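Local coordinates for hypothetical leucine rich repeat protein (Pseudoflavonifractor capillosus, PDB 4OJU) that is of unknown function but, as a fragment bearing BspA-type leucine-rich repeats from a longer SLH-domain protein, probably binds other proteins, at residues Gly12-Glu17 with Ala39-Ser44; Phe63-Ile68 with Phe85-Ser90; Ile78-Leu83 with Glu105-Ser110. All coordinates share one frame; numbering follows the deposited sequence. Where two conformers were deposited one is given.

Contact 1. Residues Gly12-Glu17 with Ala39-Ser44; sequences GPYTFE and ADIPAS. With EDO (1,2-ethanediol), chain E; EDO (1,2-ethanediol), chain G.
Y14 lays its ring against I41 and P42 where the N-terminal antiparallel strands of this chain, among them 14-19, pack against strand 38-40, which begins the parallel sheet 38-40, 70-72, 93-95 and probably starts the leucine-rich-repeat solenoid. The tyrosine can be followed outward. From CB the ring is set beside the backbone N, with CG anti to the carbonyl carbon (chi1 -56°), which sends it across toward 39-44. CD2 and CE2 lie against P42 CD; that methylene sits 4.0 Å from the ring centroid and 22° off its normal, a CH-pi contact in which the polarised C-H bonds beside the proline nitrogen face the pi cloud. P13 CG covers the opposite face, so the ring is held between two prolines. On the other flank CE1 touches I41 CG1 at 4.0 Å, the two side chains crossing at about a right angle, and CZ comes 4.1 Å from I41 CA. At the tip, OH packs 3.6 Å from the small A39 CB, and a water 2.6 Å from OH also accepts from D40 N. Tyrosine suits the place because its ring fills a buried apolar site while its hydroxyl meets this bridging water. F16, two residues on, is purely apolar and reaches the neighbouring CG of the same proline ring. Behind the contact, Y14 and I41 both rest on L26 of strand 24-29, while the exposed D40 carboxylate bonds weakly to an ethanediol. The proline is thus shared between two aromatics: CD serves Y14, and CG lies 3.6 Å from F16 CZ.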
ATOM      1  N   GLY A  12      18.234  31.951   0.262  1.00 31.10           N
ATOM      2  CA  GLY A  12      17.600  31.655   1.546  1.00 30.34           C
ATOM      3  C   GLY A  12      17.749  30.180   1.892  1.00 32.56           C
ATOM      4  O   GLY A  12      18.879  29.679   1.940  1.00 31.09           O
ATOM      5  N   PRO A  13      16.639  29.411   2.043  1.00 28.64           N
ATOM      6  CA  PRO A  13      16.785  27.991   2.399  1.00 27.94           C
ATOM      7  C   PRO A  13      17.059  27.075   1.199  1.00 30.66           C
ATOM      8  O   PRO A  13      17.265  25.877   1.377  1.00 29.45           O
ATOM      9  CB  PRO A  13      15.428  27.661   3.021  1.00 29.82           C
ATOM     10  CG  PRO A  13      14.468  28.497   2.238  1.00 34.11           C
ATOM     11  CD  PRO A  13      15.216  29.806   1.989  1.00 30.81           C
ATOM     12  N   TYR A  14      17.052  27.635  -0.019  1.00 26.80           N
ATOM     13  CA  TYR A  14      17.207  26.835  -1.234  1.00 25.79           C
ATOM     14  C   TYR A  14      18.612  26.805  -1.791  1.00 28.07           C
ATOM     15  O   TYR A  14      19.240  27.859  -1.965  1.00 26.31           O
ATOM     16  CB  TYR A  14      16.294  27.392  -2.339  1.00 26.38           C
ATOM     17  CG  TYR A  14      14.846  27.480  -1.949  1.00 27.24           C
ATOM     18  CD1 TYR A  14      14.064  26.335  -1.832  1.00 27.57           C
ATOM     19  CD2 TYR A  14      14.247  28.712  -1.690  1.00 28.86           C
ATOM     20  CE1 TYR A  14      12.721  26.410  -1.470  1.00 25.58           C
ATOM     21  CE2 TYR A  14      12.911  28.797  -1.314  1.00 29.98           C
ATOM     22  CZ  TYR A  14      12.150  27.641  -1.220  1.00 30.81           C
ATOM     23  OH  TYR A  14      10.839  27.697  -0.843  1.00 30.38           O
ATOM     24  N   THR A  15      19.078  25.601  -2.137  1.00 24.20           N
ATOM     25  CA  THR A  15      20.339  25.429  -2.865  1.00 23.49           C
ATOM     26  C   THR A  15      19.984  25.054  -4.291  1.00 26.68           C
ATOM     27  O   THR A  15      19.203  24.135  -4.484  1.00 23.36           O
ATOM     28  CB  THR A  15      21.262  24.357  -2.247  1.00 26.62           C
ATOM     29  OG1 THR A  15      21.402  24.580  -0.852  1.00 28.54           O
ATOM     30  CG2 THR A  15      22.629  24.304  -2.942  1.00 25.33           C
ATOM     31  N   PHE A  16      20.583  25.728  -5.275  1.00 23.90           N
ATOM     32  CA  PHE A  16      20.367  25.402  -6.674  1.00 22.58           C
ATOM     33  C   PHE A  16      21.650  25.091  -7.366  1.00 28.02           C
ATOM     34  O   PHE A  16      22.667  25.764  -7.119  1.00 28.05           O
ATOM     35  CB  PHE A  16      19.716  26.571  -7.435  1.00 23.91           C
ATOM     36  CG  PHE A  16      18.375  26.999  -6.937  1.00 24.94           C
ATOM     37  CD1 PHE A  16      17.212  26.380  -7.395  1.00 27.24           C
ATOM     38  CD2 PHE A  16      18.261  28.023  -6.009  1.00 26.22           C
ATOM     39  CE1 PHE A  16      15.960  26.771  -6.911  1.00 28.80           C
ATOM     40  CE2 PHE A  16      17.019  28.427  -5.551  1.00 28.99           C
ATOM     41  CZ  PHE A  16      15.871  27.796  -5.997  1.00 27.54           C
ATOM     42  N   GLU A  17      21.592  24.125  -8.297  1.00 22.98           N
ATOM     43  CA  GLU A  17      22.715  23.870  -9.180  1.00 23.51           C
ATOM     44  C   GLU A  17      22.290  24.345 -10.549  1.00 27.62           C
ATOM     45  O   GLU A  17      21.204  23.971 -11.021  1.00 24.50           O
ATOM     46  CB  GLU A  17      23.128  22.401  -9.190  1.00 24.57           C
ATOM     47  CG  GLU A  17      23.940  22.039  -7.965  1.00 29.01           C
ATOM     48  CD  GLU A  17      24.335  20.584  -7.861  1.00 43.38           C
ATOM     49  OE1 GLU A  17      23.749  19.751  -8.588  1.00 36.42           O
ATOM     50  OE2 GLU A  17      25.211  20.270  -7.027  1.00 42.81           O
ATOM     51  N   ALA A  39       6.899  26.280   1.581  1.00 27.15           N
ATOM     52  CA  ALA A  39       7.984  26.405   0.602  1.00 25.35           C
ATOM     53  C   ALA A  39       7.452  26.957  -0.708  1.00 29.04           C
ATOM     54  O   ALA A  39       6.862  26.220  -1.498  1.00 28.56           O
ATOM     55  CB  ALA A  39       8.661  25.057   0.386  1.00 24.73           C
ATOM     56  N   ASP A  40       7.607  28.273  -0.914  1.00 27.16           N
ATOM     57  CA  ASP A  40       7.182  28.928  -2.156  1.00 27.85           C
ATOM     58  C   ASP A  40       8.417  28.914  -3.039  1.00 31.73           C
ATOM     59  O   ASP A  40       9.258  29.794  -2.931  1.00 32.25           O
ATOM     60  CB  ASP A  40       6.634  30.344  -1.866  1.00 31.85           C
ATOM     61  CG  ASP A  40       5.918  31.024  -3.025  1.00 43.77           C
ATOM     62  OD1 ASP A  40       5.585  30.328  -4.021  1.00 43.38           O
ATOM     63  OD2 ASP A  40       5.673  32.239  -2.936  1.00 51.47           O
ATOM     64  N   ILE A  41       8.597  27.843  -3.808  1.00 27.32           N
ATOM     65  CA  ILE A  41       9.809  27.626  -4.600  1.00 26.10           C
ATOM     66  C   ILE A  41       9.927  28.660  -5.720  1.00 29.39           C
ATOM     67  O   ILE A  41       8.986  28.798  -6.502  1.00 27.44           O
ATOM     68  CB  ILE A  41       9.868  26.169  -5.163  1.00 27.75           C
ATOM     69  CG1 ILE A  41       9.887  25.116  -4.032  1.00 27.71           C
ATOM     70  CG2 ILE A  41      11.052  25.998  -6.124  1.00 27.44           C
ATOM     71  CD1 ILE A  41       9.636  23.627  -4.507  1.00 26.81           C
ATOM     72  N   PRO A  42      11.077  29.370  -5.839  1.00 29.46           N
ATOM     73  CA  PRO A  42      11.204  30.361  -6.934  1.00 30.00           C
ATOM     74  C   PRO A  42      11.242  29.683  -8.302  1.00 33.03           C
ATOM     75  O   PRO A  42      11.761  28.569  -8.435  1.00 31.13           O
ATOM     76  CB  PRO A  42      12.508  31.094  -6.628  1.00 32.33           C
ATOM     77  CG  PRO A  42      13.227  30.265  -5.649  1.00 36.44           C
ATOM     78  CD  PRO A  42      12.283  29.326  -4.985  1.00 31.41           C
ATOM     79  N   ALA A  43      10.659  30.349  -9.306  1.00 31.04           N
ATOM     80  CA  ALA A  43      10.621  29.862 -10.689  1.00 30.78           C
ATOM     81  C   ALA A  43      11.965  30.075 -11.394  1.00 30.00           C
ATOM     82  O   ALA A  43      12.219  29.478 -12.437  1.00 29.08           O
ATOM     83  CB  ALA A  43       9.524  30.589 -11.457  1.00 32.98           C
ATOM     84  N   SER A  44      12.795  30.968 -10.858  1.00 25.74           N
ATOM     85  CA  SER A  44      14.098  31.238 -11.445  1.00 26.49           C
ATOM     86  C   SER A  44      15.139  31.556 -10.368  1.00 30.91           C
ATOM     87  O   SER A  44      14.790  31.864  -9.230  1.00 31.75           O
ATOM     88  CB  SER A  44      14.019  32.373 -12.466  1.00 31.33           C
ATOM     89  OG  SER A  44      13.790  33.616 -11.832  1.00 41.81           O
TER
HETATM   90  C1  EDO E 201       7.966  33.587  -6.102  1.00 66.58           C
HETATM   91  O1  EDO E 201       7.366  32.300  -6.170  1.00 66.71           O
HETATM   92  C2  EDO E 201       8.873  33.677  -4.864  1.00 65.80           C
HETATM   93  O2  EDO E 201       9.626  32.486  -4.759  1.00 64.84           O
HETATM   94  C1  EDO G 203      15.100  35.801  -9.714  1.00 57.55           C
HETATM   95  O1  EDO G 203      15.912  34.759 -10.231  1.00 55.26           O
HETATM   96  C2  EDO G 203      15.437  36.029  -8.230  1.00 59.67           C
HETATM   97  O2  EDO G 203      16.816  36.351  -8.122  1.00 61.31           O
HETATM   98  O   HOH W   1       9.908  29.736   0.445  1.00 38.34           O

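Contact 2. Residues Phe63-Ile68 with Phe85-Ser90; sequences FEETNI and FAYCNS
F63 and F85 form the tight half of this contact, their side chains running side by side in the same direction into the interior. The rings make an offset stack, centroids 4.7 Å apart and planes at 23°, with F85 CE1 over one face of F63 near its rim. I68 adds a methyl: with CG1 between the backbone N and the carbonyl carbon (chi1 62°), CD1 arrives at the edge of the F85 ring, 3.7 Å from F85 CD1. Small C88 fits beneath, SG 4.2 Å from I68 CG1. Y29 stacks on F63, and the F108 ring, nearly parallel, meets F85. Each segment contains a type II beta turn, F63 to T66 and F85 to C88, the same bend in successive coils of the leucine-rich-repeat solenoid. Equivalent residues therefore pair: flat phenylalanines suit stacking from coil to coil, and E65 lies beside Y87 toward the second subunit. A nearly straight backbone bond, E65 N to A86 O at 2.9 Å, ties the turns together. Beyond it the character changes, and polar ends belong to the interface with the second subunit. E64 bridges to K61 of that subunit; in the modelled conformers, less certain because E65 and Y87 each have two, E65 does likewise and Y87 OH bonds to its counterpart there. Toward 89-90 waters fill in between the backbones, direct contact being reduced to S90 against the I68 and N67 carbonyls. One water donates to T66 O and, at 2.6 Å, to I68 O while accepting from S90 N; another spans T66 O and N89 N.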
ATOM      1  N   PHE A  63      13.799  17.870  -0.453  1.00 20.87           N
ATOM      2  CA  PHE A  63      13.023  18.219   0.744  1.00 19.69           C
ATOM      3  C   PHE A  63      12.824  17.040   1.673  1.00 23.81           C
ATOM      4  O   PHE A  63      11.949  17.099   2.531  1.00 22.13           O
ATOM      5  CB  PHE A  63      11.629  18.730   0.343  1.00 19.91           C
ATOM      6  CG  PHE A  63      11.604  20.088  -0.301  1.00 21.06           C
ATOM      7  CD1 PHE A  63      11.889  20.241  -1.656  1.00 24.38           C
ATOM      8  CD2 PHE A  63      11.249  21.210   0.432  1.00 22.59           C
ATOM      9  CE1 PHE A  63      11.822  21.492  -2.258  1.00 25.59           C
ATOM     10  CE2 PHE A  63      11.174  22.458  -0.173  1.00 25.30           C
ATOM     11  CZ  PHE A  63      11.482  22.598  -1.504  1.00 23.58           C
ATOM     12  N   GLU A  64      13.620  15.986   1.523  1.00 20.30           N
ATOM     13  CA  GLU A  64      13.480  14.765   2.317  1.00 22.59           C
ATOM     14  C   GLU A  64      13.484  15.042   3.805  1.00 25.90           C
ATOM     15  O   GLU A  64      14.394  15.713   4.290  1.00 25.45           O
ATOM     16  CB  GLU A  64      14.635  13.797   1.988  1.00 24.62           C
ATOM     17  CG  GLU A  64      14.509  12.426   2.620  1.00 36.27           C
ATOM     18  CD  GLU A  64      15.775  11.591   2.686  1.00 51.02           C
ATOM     19  OE1 GLU A  64      16.879  12.157   2.497  1.00 43.87           O
ATOM     20  OE2 GLU A  64      15.665  10.403   3.069  1.00 50.06           O
ATOM     21  N   GLU A  65      12.491  14.488   4.531  0.50 22.84           N
ATOM     22  CA  GLU A  65      12.367  14.587   5.987  0.50 24.18           C
ATOM     23  C   GLU A  65      12.403  16.041   6.491  0.50 27.17           C
ATOM     24  O   GLU A  65      12.995  16.294   7.542  0.50 28.66           O
ATOM     25  CB  GLU A  65      13.489  13.776   6.688  0.50 26.40           C
ATOM     26  CG  GLU A  65      13.402  12.268   6.513  0.50 38.11           C
ATOM     27  CD  GLU A  65      14.715  11.500   6.494  0.50 45.86           C
ATOM     28  OE1 GLU A  65      15.752  12.073   6.909  0.50 28.64           O
ATOM     29  OE2 GLU A  65      14.701  10.319   6.071  0.50 25.36           O
ATOM     30  N   THR A  66      11.796  16.993   5.755  1.00 23.29           N
ATOM     31  CA  THR A  66      11.774  18.397   6.223  1.00 23.54           C
ATOM     32  C   THR A  66      10.430  18.666   6.899  1.00 28.17           C
ATOM     33  O   THR A  66       9.528  17.831   6.840  1.00 28.19           O
ATOM     34  CB  THR A  66      12.116  19.413   5.123  1.00 26.16           C
ATOM     35  OG1 THR A  66      11.170  19.272   4.067  1.00 24.68           O
ATOM     36  CG2 THR A  66      13.535  19.261   4.602  1.00 28.28           C
ATOM     37  N   ASN A  67      10.300  19.827   7.544  1.00 25.33           N
ATOM     38  CA  ASN A  67       9.122  20.195   8.338  1.00 26.69           C
ATOM     39  C   ASN A  67       8.081  20.967   7.519  1.00 30.80           C
ATOM     40  O   ASN A  67       7.190  21.585   8.103  1.00 31.81           O
ATOM     41  CB  ASN A  67       9.588  21.067   9.526  1.00 27.31           C
ATOM     42  CG  ASN A  67      10.167  22.412   9.110  1.00 37.01           C
ATOM     43  OD1 ASN A  67      10.355  22.720   7.926  1.00 32.57           O
ATOM     44  ND2 ASN A  67      10.473  23.257  10.073  1.00 33.50           N
ATOM     45  N   ILE A  68       8.221  20.998   6.185  1.00 24.64           N
ATOM     46  CA  ILE A  68       7.307  21.800   5.369  1.00 24.17           C
ATOM     47  C   ILE A  68       5.849  21.347   5.539  1.00 27.98           C
ATOM     48  O   ILE A  68       5.574  20.156   5.682  1.00 27.07           O
ATOM     49  CB  ILE A  68       7.717  21.849   3.875  1.00 25.62           C
ATOM     50  CG1 ILE A  68       7.716  20.451   3.210  1.00 24.21           C
ATOM     51  CG2 ILE A  68       9.069  22.576   3.705  1.00 24.84           C
ATOM     52  CD1 ILE A  68       7.718  20.509   1.608  1.00 25.90           C
ATOM     53  N   PHE A  85      10.096  14.923  -1.995  1.00 20.90           N
ATOM     54  CA  PHE A  85       9.352  15.368  -0.812  1.00 21.06           C
ATOM     55  C   PHE A  85       9.036  14.207   0.131  1.00 25.17           C
ATOM     56  O   PHE A  85       8.069  14.278   0.892  1.00 26.45           O
ATOM     57  CB  PHE A  85       8.043  16.044  -1.235  1.00 21.48           C
ATOM     58  CG  PHE A  85       8.252  17.284  -2.055  1.00 21.68           C
ATOM     59  CD1 PHE A  85       8.451  18.514  -1.442  1.00 23.67           C
ATOM     60  CD2 PHE A  85       8.250  17.225  -3.444  1.00 21.21           C
ATOM     61  CE1 PHE A  85       8.637  19.661  -2.203  1.00 23.23           C
ATOM     62  CE2 PHE A  85       8.422  18.377  -4.204  1.00 23.17           C
ATOM     63  CZ  PHE A  85       8.653  19.582  -3.579  1.00 21.93           C
ATOM     64  N   ALA A  86       9.832  13.159   0.097  1.00 19.45           N
ATOM     65  CA  ALA A  86       9.523  12.005   0.921  1.00 19.70           C
ATOM     66  C   ALA A  86       9.750  12.239   2.405  1.00 24.40           C
ATOM     67  O   ALA A  86      10.641  13.011   2.782  1.00 24.82           O
ATOM     68  CB  ALA A  86      10.354  10.829   0.461  1.00 20.30           C
ATOM     69  N   TYR A  87       8.962  11.539   3.245  0.50 20.66           N
ATOM     70  CA  TYR A  87       9.007  11.536   4.711  0.50 21.26           C
ATOM     71  C   TYR A  87       8.767  12.934   5.297  0.50 25.22           C
ATOM     72  O   TYR A  87       9.245  13.238   6.392  0.50 25.34           O
ATOM     73  CB  TYR A  87      10.323  10.907   5.240  0.50 22.35           C
ATOM     74  CG  TYR A  87      10.615   9.574   4.586  0.50 22.36           C
ATOM     75  CD1 TYR A  87       9.871   8.440   4.905  0.50 23.92           C
ATOM     76  CD2 TYR A  87      11.596   9.456   3.608  0.50 22.80           C
ATOM     77  CE1 TYR A  87      10.087   7.225   4.253  0.50 21.92           C
ATOM     78  CE2 TYR A  87      11.838   8.239   2.968  0.50 23.12           C
ATOM     79  CZ  TYR A  87      11.068   7.131   3.280  0.50 27.10           C
ATOM     80  OH  TYR A  87      11.307   5.933   2.656  0.50 25.48           O
ATOM     81  N   CYS A  88       7.964  13.747   4.594  1.00 22.20           N
ATOM     82  CA  CYS A  88       7.569  15.094   5.047  1.00 23.63           C
ATOM     83  C   CYS A  88       6.246  14.940   5.769  1.00 27.46           C
ATOM     84  O   CYS A  88       5.179  15.029   5.176  1.00 26.59           O
ATOM     85  CB  CYS A  88       7.491  16.075   3.883  1.00 22.54           C
ATOM     86  SG  CYS A  88       9.108  16.522   3.207  1.00 25.52           S
ATOM     87  N   ASN A  89       6.335  14.661   7.056  1.00 26.96           N
ATOM     88  CA  ASN A  89       5.167  14.288   7.816  1.00 27.97           C
ATOM     89  C   ASN A  89       4.229  15.417   8.175  1.00 32.69           C
ATOM     90  O   ASN A  89       3.125  15.122   8.626  1.00 32.34           O
ATOM     91  CB  ASN A  89       5.541  13.446   9.021  1.00 33.76           C
ATOM     92  CG  ASN A  89       5.699  11.986   8.616  1.00 58.20           C
ATOM     93  OD1 ASN A  89       5.134  11.486   7.594  1.00 36.85           O
ATOM     94  ND2 ASN A  89       6.495  11.275   9.389  1.00 56.97           N
ATOM     95  N   SER A  90       4.573  16.673   7.852  1.00 28.97           N
ATOM     96  CA  SER A  90       3.631  17.770   8.089  1.00 29.22           C
ATOM     97  C   SER A  90       3.107  18.311   6.764  1.00 30.41           C
ATOM     98  O   SER A  90       2.296  19.220   6.766  1.00 29.69           O
ATOM     99  CB  SER A  90       4.281  18.891   8.894  1.00 31.80           C
ATOM    100  OG  SER A  90       4.725  18.390  10.138  1.00 37.32           O
TER
HETATM  101  O   HOH W   2       6.774  18.028   6.470  1.00 25.86           O
HETATM  102  O   HOH W   3       8.922  15.456   8.705  1.00 30.69           O
HETATM  103  O   HOH W   4       6.249  21.481  10.494  1.00 35.95           O

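Contact 3. Residues Ile78-Leu83 with Glu105-Ser110; sequences ISIGRL and ELAFAS
E105 OE2 is gripped by R82 NE at 2.7 Å and by a water that donates to it at 2.5 Å while accepting from R82 NH2. The salt bridge uses the anti lone pair of OE2, and the oxygen lies only 8° out of the guanidinium plane, although the two flat groups are turned 65° apart. R82 reaches it with CG anti to the backbone N (chi1 174°) and a chain extended to NE, running alongside the glutamate. Its NH1 also pairs with E60 and with E65 of the second subunit, so replacing this arginine by a leucine would probably leave E105 OE2 without its arginine and take one cationic partner from each of those carboxylates. E105 is a magnesium-binding residue, though no ion is bound to this chain. Below the charges, L83 N donates to E105 O (3.1 Å), L83 CD2 packs on L106 CB, and I80 CG2 meets A107 CB at 3.7 Å, an alanine whose small methyl suits the close spacing of coils. I80 CD1 approaches the edge of the F108 ring. Strand 79-80 pairs in parallel with 52-58 and 102-103 within a mixed sheet, and this contact joins its outgoing turn to the loop between 102-103 and strand 116-119.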
ATOM      1  N   ILE A  78       9.651  20.991 -14.742  1.00 22.70           N
ATOM      2  CA  ILE A  78       9.304  19.936 -15.705  1.00 24.23           C
ATOM      3  C   ILE A  78       9.277  18.572 -14.999  1.00 24.89           C
ATOM      4  O   ILE A  78       8.487  17.705 -15.361  1.00 23.21           O
ATOM      5  CB  ILE A  78      10.326  19.944 -16.882  1.00 29.56           C
ATOM      6  CG1 ILE A  78      10.387  21.312 -17.598  1.00 32.35           C
ATOM      7  CG2 ILE A  78      10.107  18.788 -17.887  1.00 31.57           C
ATOM      8  CD1 ILE A  78       9.075  21.904 -18.040  1.00 44.87           C
ATOM      9  N   SER A  79      10.150  18.382 -14.001  1.00 21.68           N
ATOM     10  CA  SER A  79      10.214  17.091 -13.319  1.00 20.74           C
ATOM     11  C   SER A  79      10.492  17.232 -11.832  1.00 22.44           C
ATOM     12  O   SER A  79      11.213  18.126 -11.388  1.00 20.58           O
ATOM     13  CB  SER A  79      11.264  16.194 -13.986  1.00 25.71           C
ATOM     14  OG  SER A  79      12.588  16.425 -13.546  1.00 42.66           O
ATOM     15  N   ILE A  80       9.900  16.320 -11.060  1.00 18.98           N
ATOM     16  CA  ILE A  80      10.105  16.222  -9.610  1.00 18.10           C
ATOM     17  C   ILE A  80      10.844  14.922  -9.418  1.00 22.96           C
ATOM     18  O   ILE A  80      10.356  13.876  -9.853  1.00 22.95           O
ATOM     19  CB  ILE A  80       8.776  16.314  -8.823  1.00 20.10           C
ATOM     20  CG1 ILE A  80       8.173  17.737  -8.983  1.00 19.89           C
ATOM     21  CG2 ILE A  80       8.994  15.972  -7.333  1.00 19.16           C
ATOM     22  CD1 ILE A  80       6.742  17.855  -8.516  1.00 21.96           C
ATOM     23  N   GLY A  81      12.029  15.015  -8.812  1.00 19.69           N
ATOM     24  CA  GLY A  81      12.944  13.903  -8.639  1.00 19.70           C
ATOM     25  C   GLY A  81      12.516  12.862  -7.626  1.00 21.47           C
ATOM     26  O   GLY A  81      11.561  13.048  -6.866  1.00 18.68           O
ATOM     27  N   ARG A  82      13.269  11.779  -7.605  1.00 18.08           N
ATOM     28  CA  ARG A  82      13.057  10.641  -6.722  1.00 18.98           C
ATOM     29  C   ARG A  82      13.096  11.074  -5.248  1.00 22.67           C
ATOM     30  O   ARG A  82      14.012  11.785  -4.853  1.00 21.88           O
ATOM     31  CB  ARG A  82      14.144   9.590  -7.014  1.00 19.05           C
ATOM     32  CG  ARG A  82      14.123   8.402  -6.066  1.00 22.87           C
ATOM     33  CD  ARG A  82      15.194   7.386  -6.436  1.00 25.62           C
ATOM     34  NE  ARG A  82      15.170   6.277  -5.474  1.00 25.39           N
ATOM     35  CZ  ARG A  82      15.954   6.206  -4.404  1.00 39.72           C
ATOM     36  NH1 ARG A  82      16.858   7.151  -4.167  1.00 24.38           N
ATOM     37  NH2 ARG A  82      15.853   5.180  -3.569  1.00 28.69           N
ATOM     38  N   LEU A  83      12.092  10.683  -4.445  1.00 19.79           N
ATOM     39  CA  LEU A  83      12.033  11.022  -3.012  1.00 19.37           C
ATOM     40  C   LEU A  83      12.166  12.537  -2.745  1.00 22.66           C
ATOM     41  O   LEU A  83      12.553  12.899  -1.655  1.00 23.07           O
ATOM     42  CB  LEU A  83      13.157  10.258  -2.251  1.00 19.50           C
ATOM     43  CG  LEU A  83      13.023   8.752  -2.195  1.00 23.71           C
ATOM     44  CD1 LEU A  83      14.315   8.090  -1.742  1.00 24.45           C
ATOM     45  CD2 LEU A  83      11.929   8.346  -1.222  1.00 23.83           C
ATOM     46  N   GLU A 105       9.844   8.385  -9.009  1.00 23.14           N
ATOM     47  CA  GLU A 105       9.534   7.392  -8.011  1.00 23.29           C
ATOM     48  C   GLU A 105       9.584   7.951  -6.585  1.00 25.52           C
ATOM     49  O   GLU A 105      10.529   8.650  -6.198  1.00 22.65           O
ATOM     50  CB  GLU A 105      10.445   6.171  -8.193  1.00 25.96           C
ATOM     51  CG  GLU A 105      11.471   5.877  -7.118  1.00 43.65           C
ATOM     52  CD  GLU A 105      12.374   4.693  -7.418  1.00 65.26           C
ATOM     53  OE1 GLU A 105      12.012   3.849  -8.270  1.00 69.31           O
ATOM     54  OE2 GLU A 105      13.456   4.616  -6.803  1.00 47.54           O
ATOM     55  N   LEU A 106       8.534   7.649  -5.815  1.00 21.13           N
ATOM     56  CA  LEU A 106       8.444   7.955  -4.399  1.00 19.76           C
ATOM     57  C   LEU A 106       8.607   9.458  -4.075  1.00 23.51           C
ATOM     58  O   LEU A 106       8.979   9.802  -2.947  1.00 22.98           O
ATOM     59  CB  LEU A 106       9.516   7.128  -3.653  1.00 20.00           C
ATOM     60  CG  LEU A 106       9.504   5.613  -3.848  1.00 24.53           C
ATOM     61  CD1 LEU A 106      10.762   4.977  -3.232  1.00 25.66           C
ATOM     62  CD2 LEU A 106       8.277   5.031  -3.218  1.00 26.47           C
ATOM     63  N   ALA A 107       8.317  10.350  -5.025  1.00 19.13           N
ATOM     64  CA  ALA A 107       8.483  11.807  -4.842  1.00 18.99           C
ATOM     65  C   ALA A 107       7.661  12.340  -3.654  1.00 22.75           C
ATOM     66  O   ALA A 107       8.105  13.256  -2.975  1.00 20.81           O
ATOM     67  CB  ALA A 107       8.091  12.544  -6.116  1.00 19.44           C
ATOM     68  N   PHE A 108       6.494  11.734  -3.370  1.00 19.93           N
ATOM     69  CA  PHE A 108       5.670  12.149  -2.227  1.00 20.15           C
ATOM     70  C   PHE A 108       5.443  10.934  -1.331  1.00 24.96           C
ATOM     71  O   PHE A 108       4.340  10.719  -0.824  1.00 25.74           O
ATOM     72  CB  PHE A 108       4.326  12.763  -2.713  1.00 21.32           C
ATOM     73  CG  PHE A 108       4.521  14.052  -3.472  1.00 21.78           C
ATOM     74  CD1 PHE A 108       4.672  15.258  -2.795  1.00 23.71           C
ATOM     75  CD2 PHE A 108       4.603  14.054  -4.861  1.00 22.51           C
ATOM     76  CE1 PHE A 108       4.871  16.449  -3.499  1.00 24.32           C
ATOM     77  CE2 PHE A 108       4.821  15.248  -5.564  1.00 25.08           C
ATOM     78  CZ  PHE A 108       4.981  16.429  -4.874  1.00 23.43           C
ATOM     79  N   ALA A 109       6.486  10.120  -1.154  1.00 21.16           N
ATOM     80  CA  ALA A 109       6.377   8.886  -0.378  1.00 21.75           C
ATOM     81  C   ALA A 109       6.371   9.115   1.122  1.00 25.39           C
ATOM     82  O   ALA A 109       7.061  10.006   1.623  1.00 23.98           O
ATOM     83  CB  ALA A 109       7.512   7.937  -0.734  1.00 22.58           C
ATOM     84  N   SER A 110       5.607   8.283   1.848  1.00 22.03           N
ATOM     85  CA  SER A 110       5.512   8.327   3.317  1.00 22.47           C
ATOM     86  C   SER A 110       5.277   9.771   3.871  1.00 25.84           C
ATOM     87  O   SER A 110       5.972  10.214   4.797  1.00 22.73           O
ATOM     88  CB  SER A 110       6.779   7.712   3.924  1.00 25.11           C
ATOM     89  OG  SER A 110       6.741   7.600   5.336  1.00 29.40           O
TER
HETATM   90  O   HOH W   5      14.245   3.137  -4.891  1.00 40.00           O

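Overall arrangement
Contact 1 and contact 3 are buried and lie on opposite sides of the chain's centre, about 17 Å apart between their own centres, yet both reach the same mixed sheet. Contact 2 is partly buried and touches each of them. F63 meets A39, I41 and Y14 of contact 1, while the backbone N atoms of F85 and Y87 probably bond to A107 O and A109 O in contact 3, joining the turns of successive coils. The chemistry shifts along this path: contact 1 is aromatic and proline packing with one bridging water and no clear direct hydrogen bond, contact 2 adds a backbone bond and further waters, and contact 3 adds a salt bridge. Contacts 2 and 3 both face the second subunit; contact 1 touches no other protein chain.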